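Local coordinates for putative cellulase CEL6 (Mycobacterium tuberculosis, PDB 1UP3), which probably hydrolyses internal beta-1,4-glucosidic bonds of cellulose, as an endoglucanase of glycoside hydrolase family 6, at residues 168-173 and 203-208; 11-16 and 40-45; 77-82 and 137-142; 3-8 and 112-117; 55-60 and 102-107. All blocks are in the same frame, centred on the assembly; numbering follows the deposited sequence.

Interaction 1 (168-173 and 203-208); sequences EAMAAR and EAISGL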
# COMPACT_ATOMS: atom_id res chain seq x y z
N GLU A 168 -16.03 -8.59 10.11
CA GLU A 168 -16.27 -10.03 10.07
C GLU A 168 -16.01 -10.60 8.68
O GLU A 168 -15.36 -11.67 8.51
CB GLU A 168 -17.71 -10.29 10.53
CG GLU A 168 -17.99 -9.92 12.00
CD GLU A 168 -18.28 -8.42 12.34
OE1 GLU A 168 -18.29 -7.49 11.42
OE2 GLU A 168 -18.54 -8.14 13.57
N ALA A 169 -16.50 -9.93 7.65
CA ALA A 169 -16.33 -10.37 6.28
C ALA A 169 -14.83 -10.36 5.88
O ALA A 169 -14.33 -11.33 5.28
CB ALA A 169 -17.14 -9.50 5.34
N MET A 170 -14.13 -9.30 6.26
CA MET A 170 -12.72 -9.19 5.88
C MET A 170 -11.89 -10.18 6.71
O MET A 170 -10.96 -10.81 6.18
CB MET A 170 -12.25 -7.75 5.97
CG MET A 170 -10.81 -7.55 5.50
SD MET A 170 -10.39 -8.27 3.90
CE MET A 170 -10.94 -7.01 2.82
N ALA A 171 -12.20 -10.36 7.99
CA ALA A 171 -11.45 -11.32 8.79
C ALA A 171 -11.58 -12.71 8.20
O ALA A 171 -10.62 -13.48 8.22
CB ALA A 171 -11.92 -11.32 10.24
N ALA A 172 -12.76 -13.07 7.71
CA ALA A 172 -12.95 -14.37 7.08
C ALA A 172 -12.02 -14.57 5.90
O ALA A 172 -11.41 -15.65 5.73
CB ALA A 172 -14.38 -14.58 6.65
N ARG A 173 -11.91 -13.55 5.06
CA ARG A 173 -11.03 -13.61 3.90
C ARG A 173 -9.58 -13.67 4.33
O ARG A 173 -8.79 -14.41 3.75
CB ARG A 173 -11.31 -12.45 2.95
CG ARG A 173 -12.70 -12.49 2.38
CD ARG A 173 -13.05 -11.37 1.43
NE ARG A 173 -14.49 -11.41 1.20
CZ ARG A 173 -15.13 -10.80 0.23
NH1 ARG A 173 -14.50 -10.07 -0.68
NH2 ARG A 173 -16.45 -10.92 0.17
N GLU A 203 -8.51 -3.00 15.22
CA GLU A 203 -8.56 -3.76 16.45
C GLU A 203 -9.65 -4.83 16.37
O GLU A 203 -9.48 -5.90 16.92
CB GLU A 203 -8.76 -2.83 17.65
CG GLU A 203 -7.56 -1.90 17.91
CD GLU A 203 -6.24 -2.59 18.16
OE1 GLU A 203 -6.23 -3.55 18.97
OE2 GLU A 203 -5.19 -2.17 17.57
N ALA A 204 -10.77 -4.53 15.70
CA ALA A 204 -11.85 -5.51 15.51
C ALA A 204 -11.38 -6.68 14.66
O ALA A 204 -11.57 -7.86 15.04
CB ALA A 204 -13.05 -4.87 14.91
N ILE A 205 -10.67 -6.38 13.59
CA ILE A 205 -10.18 -7.44 12.70
C ILE A 205 -9.12 -8.24 13.44
O ILE A 205 -9.08 -9.46 13.33
CB ILE A 205 -9.69 -6.90 11.36
CG1 ILE A 205 -10.87 -6.33 10.54
CG2 ILE A 205 -8.89 -7.96 10.57
CD1 ILE A 205 -10.47 -5.72 9.22
N SER A 206 -8.25 -7.56 14.17
CA SER A 206 -7.22 -8.23 14.96
C SER A 206 -7.85 -9.27 15.90
O SER A 206 -7.38 -10.40 15.99
CB SER A 206 -6.41 -7.22 15.75
OG SER A 206 -5.41 -7.87 16.54
N GLY A 207 -8.94 -8.91 16.56
CA GLY A 207 -9.66 -9.82 17.43
C GLY A 207 -10.19 -11.06 16.74
O GLY A 207 -10.28 -12.13 17.36
N LEU A 208 -10.55 -10.92 15.48
CA LEU A 208 -11.11 -12.00 14.66
C LEU A 208 -10.07 -12.79 13.88
O LEU A 208 -10.42 -13.75 13.19
CB LEU A 208 -12.15 -11.42 13.70
CG LEU A 208 -13.36 -10.78 14.37
CD1 LEU A 208 -14.19 -9.97 13.38
CD2 LEU A 208 -14.23 -11.85 15.06
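Leu208 lies across helix 167-176, with Ala171 under its base and the backbone of Glu168 under its tip. Followed outward, its CB comes first to Ala171 CB at 3.5 Å, tighter than a usual carbon contact. The side chain then leaves with CG beside the backbone N and anti to the carbonyl carbon (chi1 -63°). CG itself stands back, while CD1 remains 4.1 Å from Ala171 CB and ends over the first turn of the segment, 3.9 Å from Glu168 CA. It also meets the aliphatic part of that residue, since Glu168 CG lies 4.0 Å from Leu208 CD1.

A second, looser point lies about one turn earlier on the helix of Leu208, where Ile205 extends CD1 to within 4.2 Å of Met170 CG. Beyond CG the methionine bends away toward Leu122 and Ala123. At Ala171 the backbones come nearest, its CA 5.7 Å from Ile205 CA. Helices 167-176 and 195-208, which follow the adjacent parallel strands 153-158 and 184-187, are neighbours outside the sheet, their segment axes approaching to 9.1 Å at a crossing angle of -46°.

No hydrogen bond spans the contact, so its cohesion depends on hydrophobic fit of shape.

Interaction 2 (11-16 and 40-45); sequences YVDPAS and QSYWLD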
# COMPACT_ATOMS: atom_id res chain seq x y z
N TYR A 11 12.59 3.86 4.62
CA TYR A 11 13.42 4.35 3.50
C TYR A 11 12.76 5.43 2.67
O TYR A 11 11.63 5.26 2.22
CB TYR A 11 13.75 3.17 2.62
CG TYR A 11 14.67 3.45 1.43
CD1 TYR A 11 15.90 4.04 1.60
CD2 TYR A 11 14.31 3.04 0.16
CE1 TYR A 11 16.75 4.25 0.48
CE2 TYR A 11 15.12 3.26 -0.91
CZ TYR A 11 16.35 3.87 -0.75
OH TYR A 11 17.15 4.08 -1.85
N VAL A 12 13.48 6.53 2.47
CA VAL A 12 13.07 7.59 1.57
C VAL A 12 13.66 7.28 0.18
O VAL A 12 14.90 7.26 0.02
CB VAL A 12 13.52 8.91 2.07
CG1 VAL A 12 13.16 10.01 1.05
CG2 VAL A 12 12.90 9.21 3.44
N ASP A 13 12.79 7.07 -0.80
CA ASP A 13 13.18 6.77 -2.18
C ASP A 13 13.81 8.04 -2.79
O ASP A 13 13.12 9.06 -2.96
CB ASP A 13 11.93 6.39 -2.95
CG ASP A 13 12.21 6.02 -4.40
OD1 ASP A 13 13.36 6.24 -4.87
OD2 ASP A 13 11.27 5.63 -5.14
N PRO A 14 15.11 8.02 -3.08
CA PRO A 14 15.77 9.24 -3.58
C PRO A 14 15.42 9.57 -5.05
O PRO A 14 15.83 10.64 -5.52
CB PRO A 14 17.26 8.89 -3.45
CG PRO A 14 17.29 7.45 -3.63
CD PRO A 14 16.04 6.88 -2.98
N ALA A 15 14.69 8.70 -5.72
CA ALA A 15 14.31 8.87 -7.14
C ALA A 15 12.81 8.86 -7.37
O ALA A 15 12.33 8.54 -8.45
CB ALA A 15 14.99 7.79 -7.97
N SER A 16 12.03 9.19 -6.34
CA SER A 16 10.59 9.26 -6.49
C SER A 16 10.25 10.40 -7.43
O SER A 16 11.02 11.33 -7.58
CB SER A 16 9.88 9.50 -5.16
OG SER A 16 10.26 10.75 -4.58
N GLN A 40 7.78 6.63 1.68
CA GLN A 40 6.48 6.18 1.16
C GLN A 40 6.52 4.66 0.96
O GLN A 40 7.00 3.96 1.82
CB GLN A 40 6.05 7.05 -0.04
CG GLN A 40 5.86 8.49 0.44
CD GLN A 40 5.87 9.54 -0.66
OE1 GLN A 40 5.27 9.35 -1.69
NE2 GLN A 40 6.55 10.65 -0.41
N SER A 41 5.98 4.13 -0.12
CA SER A 41 6.22 2.72 -0.48
C SER A 41 6.47 2.69 -1.96
O SER A 41 6.02 3.59 -2.70
CB SER A 41 5.05 1.78 -0.14
OG SER A 41 3.96 1.99 -1.03
N TYR A 42 7.18 1.67 -2.42
CA TYR A 42 7.52 1.50 -3.83
C TYR A 42 6.58 0.44 -4.42
O TYR A 42 6.58 -0.69 -4.00
CB TYR A 42 8.99 1.08 -3.93
CG TYR A 42 9.53 1.07 -5.34
CD1 TYR A 42 9.92 2.26 -5.96
CD2 TYR A 42 9.67 -0.09 -6.04
CE1 TYR A 42 10.43 2.27 -7.25
CE2 TYR A 42 10.18 -0.09 -7.35
CZ TYR A 42 10.54 1.09 -7.94
OH TYR A 42 11.03 1.09 -9.25
N TRP A 43 5.79 0.84 -5.43
CA TRP A 43 4.76 -0.03 -5.97
C TRP A 43 5.31 -0.81 -7.16
O TRP A 43 5.89 -0.20 -8.09
CB TRP A 43 3.58 0.80 -6.44
CG TRP A 43 2.76 1.44 -5.33
CD1 TRP A 43 3.20 2.29 -4.37
CD2 TRP A 43 1.39 1.19 -5.04
NE1 TRP A 43 2.15 2.64 -3.54
CE2 TRP A 43 1.03 1.97 -3.93
CE3 TRP A 43 0.40 0.40 -5.65
CZ2 TRP A 43 -0.25 1.98 -3.40
CZ3 TRP A 43 -0.87 0.42 -5.14
CH2 TRP A 43 -1.19 1.20 -4.00
N LEU A 44 5.07 -2.12 -7.16
CA LEU A 44 5.47 -3.01 -8.25
C LEU A 44 4.24 -3.65 -8.89
O LEU A 44 3.29 -4.02 -8.20
CB LEU A 44 6.36 -4.09 -7.70
CG LEU A 44 7.63 -3.60 -7.01
CD1 LEU A 44 8.32 -4.80 -6.34
CD2 LEU A 44 8.52 -2.91 -8.00
N ASP A 45 4.26 -3.76 -10.19
CA ASP A 45 3.20 -4.43 -10.93
C ASP A 45 3.71 -5.13 -12.18
O ASP A 45 4.88 -5.48 -12.24
CB ASP A 45 2.05 -3.47 -11.19
CG ASP A 45 2.39 -2.34 -12.14
OD1 ASP A 45 3.52 -2.30 -12.69
OD2 ASP A 45 1.54 -1.43 -12.41
O HOH W 1 9.68 3.35 2.39
O HOH W 2 9.96 6.19 -0.09
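Two ordered waters, with no direct hydrogen bond, join the backbones of Tyr11 and Gln40. Tyr11 O stands 4.1 Å from Gln40 N, too far for a bond, and each water donates a proton to that carbonyl oxygen. Water 1 lies 2.7 Å from Tyr11 O and gives its other proton to Gln40 O. Water 2, also donating to Tyr11 O, accepts from two amides: from Gln40 N at 2.8 Å and from Asp13 N at 3.0 Å. The pair therefore links carbonyl to carbonyl and carbonyl to two amides.

Side chains meet at one further place. With CG anti to the backbone N (chi1 -178°), the carboxylate of Asp13 extends toward the Tyr42 ring. Its OD2 comes to the ring edge, near the ring plane, 3.7 Å from Tyr42 CD1, while the carboxylate and ring planes stand 65° apart. An anion beside the ring's C-H rim is probably a mildly favourable neighbour. Both oxygens are gripped: Asp13 OD1 closes an Asx turn by accepting from Ala15 N at 2.9 Å, met from above the carboxylate plane, and OD2 forms a salt bridge with Arg262. Tyr42 in turn stacks on Tyr60, and Tyr11, Asp13 and Tyr42 all line a pocket occupied by a polyether, probably from the crystallisation liquor.

The chemistry is thus polar and mediated: the two waters bridge loop 11-16, which leads into helix 17-24, and the approach to strand 42-44, an outermost strand of the parallel sheet, satisfying backbone groups that do not reach each other.

Interaction 3 (77-82 and 137-142); sequences GIPHRD and FDLVRY. With BGC (beta-D-glucopyranose), chain B.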
# COMPACT_ATOMS: atom_id res chain seq x y z
N GLY A 77 -0.11 -6.46 -8.58
CA GLY A 77 -0.10 -7.18 -9.85
C GLY A 77 -1.22 -8.20 -10.02
O GLY A 77 -1.18 -8.96 -10.99
N ILE A 78 -2.20 -8.23 -9.14
CA ILE A 78 -3.22 -9.31 -9.17
C ILE A 78 -3.96 -9.33 -10.50
O ILE A 78 -4.23 -8.29 -11.09
CB ILE A 78 -4.22 -9.18 -7.98
CG1 ILE A 78 -4.89 -10.49 -7.62
CG2 ILE A 78 -5.22 -8.08 -8.24
CD1 ILE A 78 -3.95 -11.49 -6.97
N PRO A 79 -4.24 -10.51 -11.03
CA PRO A 79 -5.06 -10.57 -12.25
C PRO A 79 -6.43 -9.91 -12.03
O PRO A 79 -6.99 -9.98 -10.95
CB PRO A 79 -5.19 -12.08 -12.52
CG PRO A 79 -3.93 -12.65 -11.94
CD PRO A 79 -3.74 -11.83 -10.68
N HIS A 80 -6.94 -9.26 -13.07
CA HIS A 80 -8.19 -8.49 -13.00
C HIS A 80 -8.06 -7.35 -11.99
O HIS A 80 -9.02 -7.02 -11.31
CB HIS A 80 -9.43 -9.37 -12.67
CG HIS A 80 -9.40 -10.69 -13.36
ND1 HIS A 80 -9.29 -10.79 -14.73
CD2 HIS A 80 -9.39 -11.96 -12.89
CE1 HIS A 80 -9.23 -12.07 -15.07
NE2 HIS A 80 -9.27 -12.80 -13.98
N ARG A 81 -6.85 -6.75 -11.93
CA ARG A 81 -6.61 -5.63 -11.01
C ARG A 81 -7.65 -4.55 -11.20
O ARG A 81 -7.96 -4.19 -12.32
CB ARG A 81 -5.21 -5.08 -11.20
CG ARG A 81 -4.72 -4.19 -10.09
CD ARG A 81 -3.34 -3.68 -10.37
NE ARG A 81 -3.33 -2.67 -11.41
CZ ARG A 81 -2.24 -2.12 -11.88
NH1 ARG A 81 -1.05 -2.46 -11.42
NH2 ARG A 81 -2.33 -1.18 -12.80
N ASP A 82 -8.17 -4.06 -10.06
CA ASP A 82 -9.13 -2.99 -10.02
C ASP A 82 -10.43 -3.32 -10.75
O ASP A 82 -11.21 -2.42 -11.05
CB ASP A 82 -8.52 -1.70 -10.58
CG ASP A 82 -9.04 -0.48 -9.90
OD1 ASP A 82 -9.19 -0.47 -8.64
OD2 ASP A 82 -9.41 0.55 -10.56
N PHE A 137 -8.22 -15.59 -4.14
CA PHE A 137 -7.87 -15.91 -2.75
C PHE A 137 -6.65 -16.86 -2.74
O PHE A 137 -5.73 -16.67 -1.94
CB PHE A 137 -9.04 -16.52 -1.98
CG PHE A 137 -10.23 -15.59 -1.78
CD1 PHE A 137 -10.11 -14.23 -1.89
CD2 PHE A 137 -11.47 -16.11 -1.49
CE1 PHE A 137 -11.21 -13.40 -1.71
CE2 PHE A 137 -12.56 -15.27 -1.31
CZ PHE A 137 -12.41 -13.92 -1.40
N ASP A 138 -6.64 -17.84 -3.64
CA ASP A 138 -5.49 -18.74 -3.78
C ASP A 138 -4.19 -18.03 -4.13
O ASP A 138 -3.13 -18.40 -3.62
CB ASP A 138 -5.76 -19.85 -4.78
CG ASP A 138 -6.85 -20.79 -4.33
OD1 ASP A 138 -7.22 -20.81 -3.13
OD2 ASP A 138 -7.41 -21.54 -5.16
N LEU A 139 -4.27 -16.99 -4.97
CA LEU A 139 -3.10 -16.21 -5.35
C LEU A 139 -2.58 -15.36 -4.20
O LEU A 139 -1.37 -15.26 -4.00
CB LEU A 139 -3.44 -15.33 -6.57
CG LEU A 139 -3.70 -16.14 -7.84
CD1 LEU A 139 -4.15 -15.18 -8.94
CD2 LEU A 139 -2.57 -16.99 -8.27
N VAL A 140 -3.48 -14.79 -3.40
CA VAL A 140 -3.06 -14.03 -2.26
C VAL A 140 -2.44 -14.97 -1.23
O VAL A 140 -1.44 -14.62 -0.61
CB VAL A 140 -4.20 -13.16 -1.68
CG1 VAL A 140 -3.73 -12.45 -0.41
CG2 VAL A 140 -4.62 -12.14 -2.74
N ARG A 141 -3.06 -16.12 -1.01
CA ARG A 141 -2.46 -17.11 -0.12
C ARG A 141 -1.07 -17.56 -0.61
O ARG A 141 -0.14 -17.74 0.21
CB ARG A 141 -3.39 -18.33 0.03
CG ARG A 141 -2.88 -19.30 1.10
CD ARG A 141 -3.75 -20.55 1.32
NE ARG A 141 -5.10 -20.32 0.91
CZ ARG A 141 -5.75 -20.80 -0.15
NH1 ARG A 141 -5.22 -21.73 -0.96
NH2 ARG A 141 -6.99 -20.35 -0.35
N TYR A 142 -0.91 -17.72 -1.92
CA TYR A 142 0.38 -18.08 -2.50
C TYR A 142 1.44 -17.00 -2.17
O TYR A 142 2.56 -17.32 -1.78
CB TYR A 142 0.25 -18.26 -4.01
CG TYR A 142 1.53 -18.80 -4.63
CD1 TYR A 142 1.81 -20.14 -4.59
CD2 TYR A 142 2.48 -17.94 -5.19
CE1 TYR A 142 2.99 -20.65 -5.11
CE2 TYR A 142 3.67 -18.45 -5.73
CZ TYR A 142 3.92 -19.82 -5.65
OH TYR A 142 5.08 -20.39 -6.16
C2 BGC B . -11.34 1.92 -5.86
C3 BGC B . -9.85 1.62 -5.90
C4 BGC B . -9.12 2.36 -4.79
C5 BGC B . -9.83 2.07 -3.45
C6 BGC B . -9.25 2.92 -2.31
C1 BGC B . -11.90 1.62 -4.46
O2 BGC B . -12.06 1.21 -6.88
O3 BGC B . -9.29 1.92 -7.17
O4 BGC B . -7.74 1.98 -4.69
O5 BGC B . -11.21 2.40 -3.50
O6 BGC B . -9.86 2.59 -1.08
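A type II turn from Ile78 to Arg81, in the loop after strand 72-75, rests Ile78 and Pro79 on Leu139 and Val140 of helix 130-147. Ile78 directs CG1 anti to its backbone N (chi1 -156°), which carries CD1 out to the helix. There the methyl lies 3.9 Å from Leu139 CB and, more loosely, 4.3 Å from Val140 CG2. Pro79 comes against the end of the same leucine, with Pro79 CD 3.8 Å from Leu139 CD1 and CG almost as near. All four residues are buried, and the interface between the segments has no hydrogen bond.

Past the turn the loop becomes polar. Asp82 OD1 accepts from O3 of the bound glucose at 2.8 Å, while its OD2 receives Ala87 N, which would fix the rotation of the carboxylate. The turn's apolar start thus sits on the helix while its continuation reaches the glycan pocket, where Asp120 and Asn191 bind the same sugar.

Around the contact, Tyr97 of helix 94-108 touches both Ile78 and Leu139, adding a third element to the cluster. Glu118, just beyond strand 113-117, accepts from the amides of Gly77 and Ile78, and so links the loop to the neighbouring strand's end.

Interaction 4 (3-8 and 112-117); sequences NPLAGK and PATIIV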
# COMPACT_ATOMS: atom_id res chain seq x y z
N ASN A 3 7.46 -5.60 17.52
CA ASN A 3 7.08 -4.89 16.29
C ASN A 3 8.26 -4.93 15.32
O ASN A 3 9.30 -4.34 15.63
CB ASN A 3 6.74 -3.48 16.66
CG ASN A 3 6.24 -2.65 15.50
OD1 ASN A 3 6.31 -3.09 14.35
ND2 ASN A 3 5.68 -1.46 15.81
N PRO A 4 8.14 -5.60 14.18
CA PRO A 4 9.24 -5.69 13.21
C PRO A 4 9.59 -4.34 12.55
O PRO A 4 10.62 -4.20 11.89
CB PRO A 4 8.71 -6.69 12.17
CG PRO A 4 7.23 -6.55 12.21
CD PRO A 4 6.91 -6.27 13.67
N LEU A 5 8.75 -3.34 12.72
CA LEU A 5 8.92 -2.07 12.03
C LEU A 5 9.60 -1.01 12.90
O LEU A 5 9.84 0.10 12.44
CB LEU A 5 7.56 -1.51 11.57
CG LEU A 5 6.73 -2.45 10.70
CD1 LEU A 5 5.53 -1.71 10.12
CD2 LEU A 5 7.56 -3.03 9.58
N ALA A 6 9.87 -1.34 14.16
CA ALA A 6 10.46 -0.39 15.09
C ALA A 6 11.99 -0.52 14.94
O ALA A 6 12.47 -1.46 14.36
CB ALA A 6 9.98 -0.66 16.50
N GLY A 7 12.77 0.44 15.38
CA GLY A 7 14.21 0.17 15.27
C GLY A 7 14.96 0.64 14.04
O GLY A 7 16.18 0.83 14.15
N LYS A 8 14.33 0.89 12.89
CA LYS A 8 15.00 1.81 11.95
C LYS A 8 14.07 2.65 11.13
O LYS A 8 12.90 2.31 10.99
CB LYS A 8 15.98 1.07 11.08
CG LYS A 8 15.38 0.06 10.24
CD LYS A 8 16.45 -0.91 9.70
CE LYS A 8 15.83 -2.12 9.09
NZ LYS A 8 15.13 -2.92 10.16
N PRO A 112 15.73 -7.44 5.01
CA PRO A 112 14.60 -6.76 5.66
C PRO A 112 13.72 -6.06 4.64
O PRO A 112 14.22 -5.40 3.72
CB PRO A 112 15.27 -5.72 6.55
CG PRO A 112 16.60 -6.23 6.75
CD PRO A 112 17.01 -6.86 5.47
N ALA A 113 12.41 -6.22 4.77
CA ALA A 113 11.46 -5.51 3.92
C ALA A 113 10.10 -5.54 4.59
O ALA A 113 9.77 -6.48 5.31
CB ALA A 113 11.38 -6.11 2.49
N THR A 114 9.32 -4.51 4.32
CA THR A 114 7.90 -4.47 4.64
C THR A 114 7.15 -4.61 3.32
O THR A 114 7.48 -3.92 2.35
CB THR A 114 7.61 -3.14 5.30
OG1 THR A 114 8.33 -3.04 6.54
CG2 THR A 114 6.11 -2.98 5.66
N ILE A 115 6.23 -5.57 3.24
CA ILE A 115 5.52 -5.88 2.00
C ILE A 115 4.05 -5.71 2.23
O ILE A 115 3.50 -6.33 3.13
CB ILE A 115 5.80 -7.30 1.50
CG1 ILE A 115 7.31 -7.63 1.52
CG2 ILE A 115 5.20 -7.49 0.09
CD1 ILE A 115 8.17 -6.78 0.62
N ILE A 116 3.43 -4.85 1.42
CA ILE A 116 1.99 -4.63 1.40
C ILE A 116 1.45 -5.46 0.20
O ILE A 116 1.77 -5.18 -0.96
CB ILE A 116 1.65 -3.17 1.22
CG1 ILE A 116 2.38 -2.27 2.24
CG2 ILE A 116 0.13 -2.99 1.23
CD1 ILE A 116 2.04 -2.61 3.65
N VAL A 117 0.68 -6.49 0.50
CA VAL A 117 0.25 -7.46 -0.52
C VAL A 117 -1.14 -7.06 -1.07
O VAL A 117 -2.17 -7.17 -0.39
CB VAL A 117 0.15 -8.88 0.03
CG1 VAL A 117 -0.26 -9.88 -1.04
CG2 VAL A 117 1.44 -9.31 0.67
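Leu5 and Thr114 meet at about a right angle, the leucine's CD2 reaching the OG1 side of the threonine. Leu5 has CG beside its backbone N and anti to the carbonyl carbon (chi1 -55°), which brings CD2 to the strand although its CB does not point straight there. CD2 lies 3.1 Å from Thr114 OG1, short for a carbon–oxygen pair, so the exact spacing is doubtful. The other branch is at normal distance, with Thr114 CG2 4.2 Å from the same methyl. The hydroxyl is buried by this contact and has no hydrogen-bond partner in the model.

Leu5 is presented by a turn. Asn3 OD1 accepts from Leu5 N at 2.9 Å with an N-H...O angle of 161°, an Asx turn that overlaps the type I turn from Asn3 to Ala6. The amide comes from above the carbonyl plane of the asparagine. Farther along, Lys8 passes its aliphatic part by the proline ring at the start of the other segment, with Lys8 CE 4.4 Å from Pro112 CB, a loose contact near the surface.

The N-terminal segment lies across the starting ends of several parallel strands. Leu5 also touches Tyr156 of strand 153-158 and Asp255 and Ala256 of strand 254-258, and Asn3 ND2 bonds to Asp255 O. Strand 113-117 itself is hydrogen-bonded between strands 72-75 and 153-158, so Thr114 faces Leu5 from within the sheet.

Interaction 5 (55-60 and 102-107); sequences GTVARY and DAVASG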
# COMPACT_ATOMS: atom_id res chain seq x y z
N GLY A 55 15.74 -8.83 -9.59
CA GLY A 55 16.81 -7.86 -9.57
C GLY A 55 16.34 -6.51 -9.12
O GLY A 55 17.06 -5.84 -8.38
N THR A 56 15.15 -6.09 -9.54
CA THR A 56 14.60 -4.80 -9.11
C THR A 56 14.41 -4.77 -7.59
O THR A 56 14.74 -3.78 -6.92
CB THR A 56 13.28 -4.58 -9.84
OG1 THR A 56 13.54 -4.57 -11.26
CG2 THR A 56 12.71 -3.21 -9.53
N VAL A 57 13.87 -5.85 -7.06
CA VAL A 57 13.61 -5.96 -5.62
C VAL A 57 14.92 -6.04 -4.84
O VAL A 57 15.05 -5.36 -3.82
CB VAL A 57 12.69 -7.15 -5.31
CG1 VAL A 57 12.66 -7.49 -3.83
CG2 VAL A 57 11.31 -6.87 -5.86
N ALA A 58 15.89 -6.82 -5.33
CA ALA A 58 17.17 -6.93 -4.64
C ALA A 58 17.87 -5.55 -4.60
O ALA A 58 18.49 -5.18 -3.58
CB ALA A 58 18.06 -7.94 -5.29
N ARG A 59 17.78 -4.80 -5.68
CA ARG A 59 18.39 -3.47 -5.78
C ARG A 59 17.76 -2.55 -4.74
O ARG A 59 18.45 -1.85 -4.01
CB ARG A 59 18.16 -2.89 -7.19
CG ARG A 59 18.69 -1.51 -7.41
CD ARG A 59 18.39 -1.02 -8.82
NE ARG A 59 18.91 0.31 -9.04
CZ ARG A 59 18.28 1.41 -8.68
NH1 ARG A 59 17.10 1.34 -8.09
NH2 ARG A 59 18.82 2.59 -8.92
N TYR A 60 16.44 -2.55 -4.68
CA TYR A 60 15.73 -1.62 -3.78
C TYR A 60 15.97 -1.98 -2.31
O TYR A 60 16.28 -1.08 -1.49
CB TYR A 60 14.23 -1.62 -4.11
CG TYR A 60 13.51 -0.43 -3.48
CD1 TYR A 60 13.42 0.79 -4.16
CD2 TYR A 60 12.84 -0.55 -2.29
CE1 TYR A 60 12.76 1.85 -3.61
CE2 TYR A 60 12.16 0.53 -1.74
CZ TYR A 60 12.14 1.72 -2.40
OH TYR A 60 11.44 2.81 -1.89
N ASP A 102 7.24 -15.70 -7.15
CA ASP A 102 8.47 -16.45 -6.95
C ASP A 102 9.68 -15.57 -7.16
O ASP A 102 10.67 -15.67 -6.42
CB ASP A 102 8.57 -17.65 -7.89
CG ASP A 102 7.55 -18.71 -7.61
OD1 ASP A 102 6.96 -18.75 -6.52
OD2 ASP A 102 7.26 -19.60 -8.47
N ALA A 103 9.61 -14.77 -8.20
CA ALA A 103 10.72 -13.87 -8.54
C ALA A 103 10.91 -12.77 -7.50
O ALA A 103 12.03 -12.47 -7.12
CB ALA A 103 10.49 -13.27 -9.91
N VAL A 104 9.83 -12.16 -7.02
CA VAL A 104 9.92 -11.19 -5.95
C VAL A 104 10.60 -11.82 -4.71
O VAL A 104 11.50 -11.23 -4.11
CB VAL A 104 8.56 -10.63 -5.57
CG1 VAL A 104 8.61 -9.82 -4.29
CG2 VAL A 104 7.97 -9.76 -6.70
N ALA A 105 10.18 -13.01 -4.32
CA ALA A 105 10.77 -13.70 -3.18
C ALA A 105 12.26 -14.01 -3.40
O ALA A 105 13.05 -13.94 -2.46
CB ALA A 105 9.96 -14.96 -2.89
N SER A 106 12.63 -14.36 -4.62
CA SER A 106 14.03 -14.61 -4.94
C SER A 106 14.84 -13.35 -4.73
O SER A 106 15.97 -13.40 -4.23
CB SER A 106 14.17 -15.10 -6.40
OG SER A 106 14.14 -14.05 -7.36
N GLY A 107 14.28 -12.21 -5.07
CA GLY A 107 14.99 -10.97 -4.89
C GLY A 107 15.05 -10.50 -3.45
O GLY A 107 15.98 -9.80 -3.08
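Val57 sets CG1 anti to its backbone N (chi1 167°) and CG2 beside that N, and this spreads its two methyls over the backbone of the other helix and the side chain of Val104. CG1 rests on main-chain atoms, 3.9 Å from Gly107 C and equally near Val104 O. CG2 faces Val104 CG1 at 4.3 Å, the one pairing of apolar side chains across the segments.

Next to it, the two backbones come close. Ala58 CA and Gly107 CA are 4.6 Å apart, and Ala58 CA lies 3.5 Å from Gly107 O. That is a CA-H...O contact with an angle of 120° at the hydrogen, so probably a small contribution. The methyl of Ala58 touches the same oxygen, with CB 3.6 Å from Gly107 O. Gly107 has no side chain to hold the helices apart, and it is the residue most covered on its segment. The segment axes accordingly approach to 7.7 Å, crossing at -32°.

Val104 also packs on Val53 of helix 50-66 and on Leu147, which carries the apolar seam on to helix 130-147. Helix 50-66 follows strand 42-44 and helix 94-108 follows strand 72-75. Two such helices, side by side and pointing roughly the same way against adjacent parallel strands, are characteristic of successive beta-alpha units in the distorted beta/alpha barrel of family 6 hydrolases.

Interactions 1 and 5 both pair helices outside the sheet, with centres 31 Å apart, and rely on apolar fit; interaction 5, with a glycine at its centre, has the closer axes. The touching residues of interaction 3 are all buried; interaction 1 is buried at its centre with an exposed margin, and interactions 2, 4 and 5 are partly buried. Interactions 2 and 4 reach the same sheet, one mainly through waters and a carboxylate at a ring edge, the other through direct van der Waals contact. Neighbours are coupled: Tyr60 (interaction 5) packs on Tyr11 and Tyr42 (2), Asp45 (2) salt-bridges Arg81 (3), Tyr142 OH (3) probably hydrogen-bonds Asp102 (5), and Arg173 (1) packs on Phe137 (3).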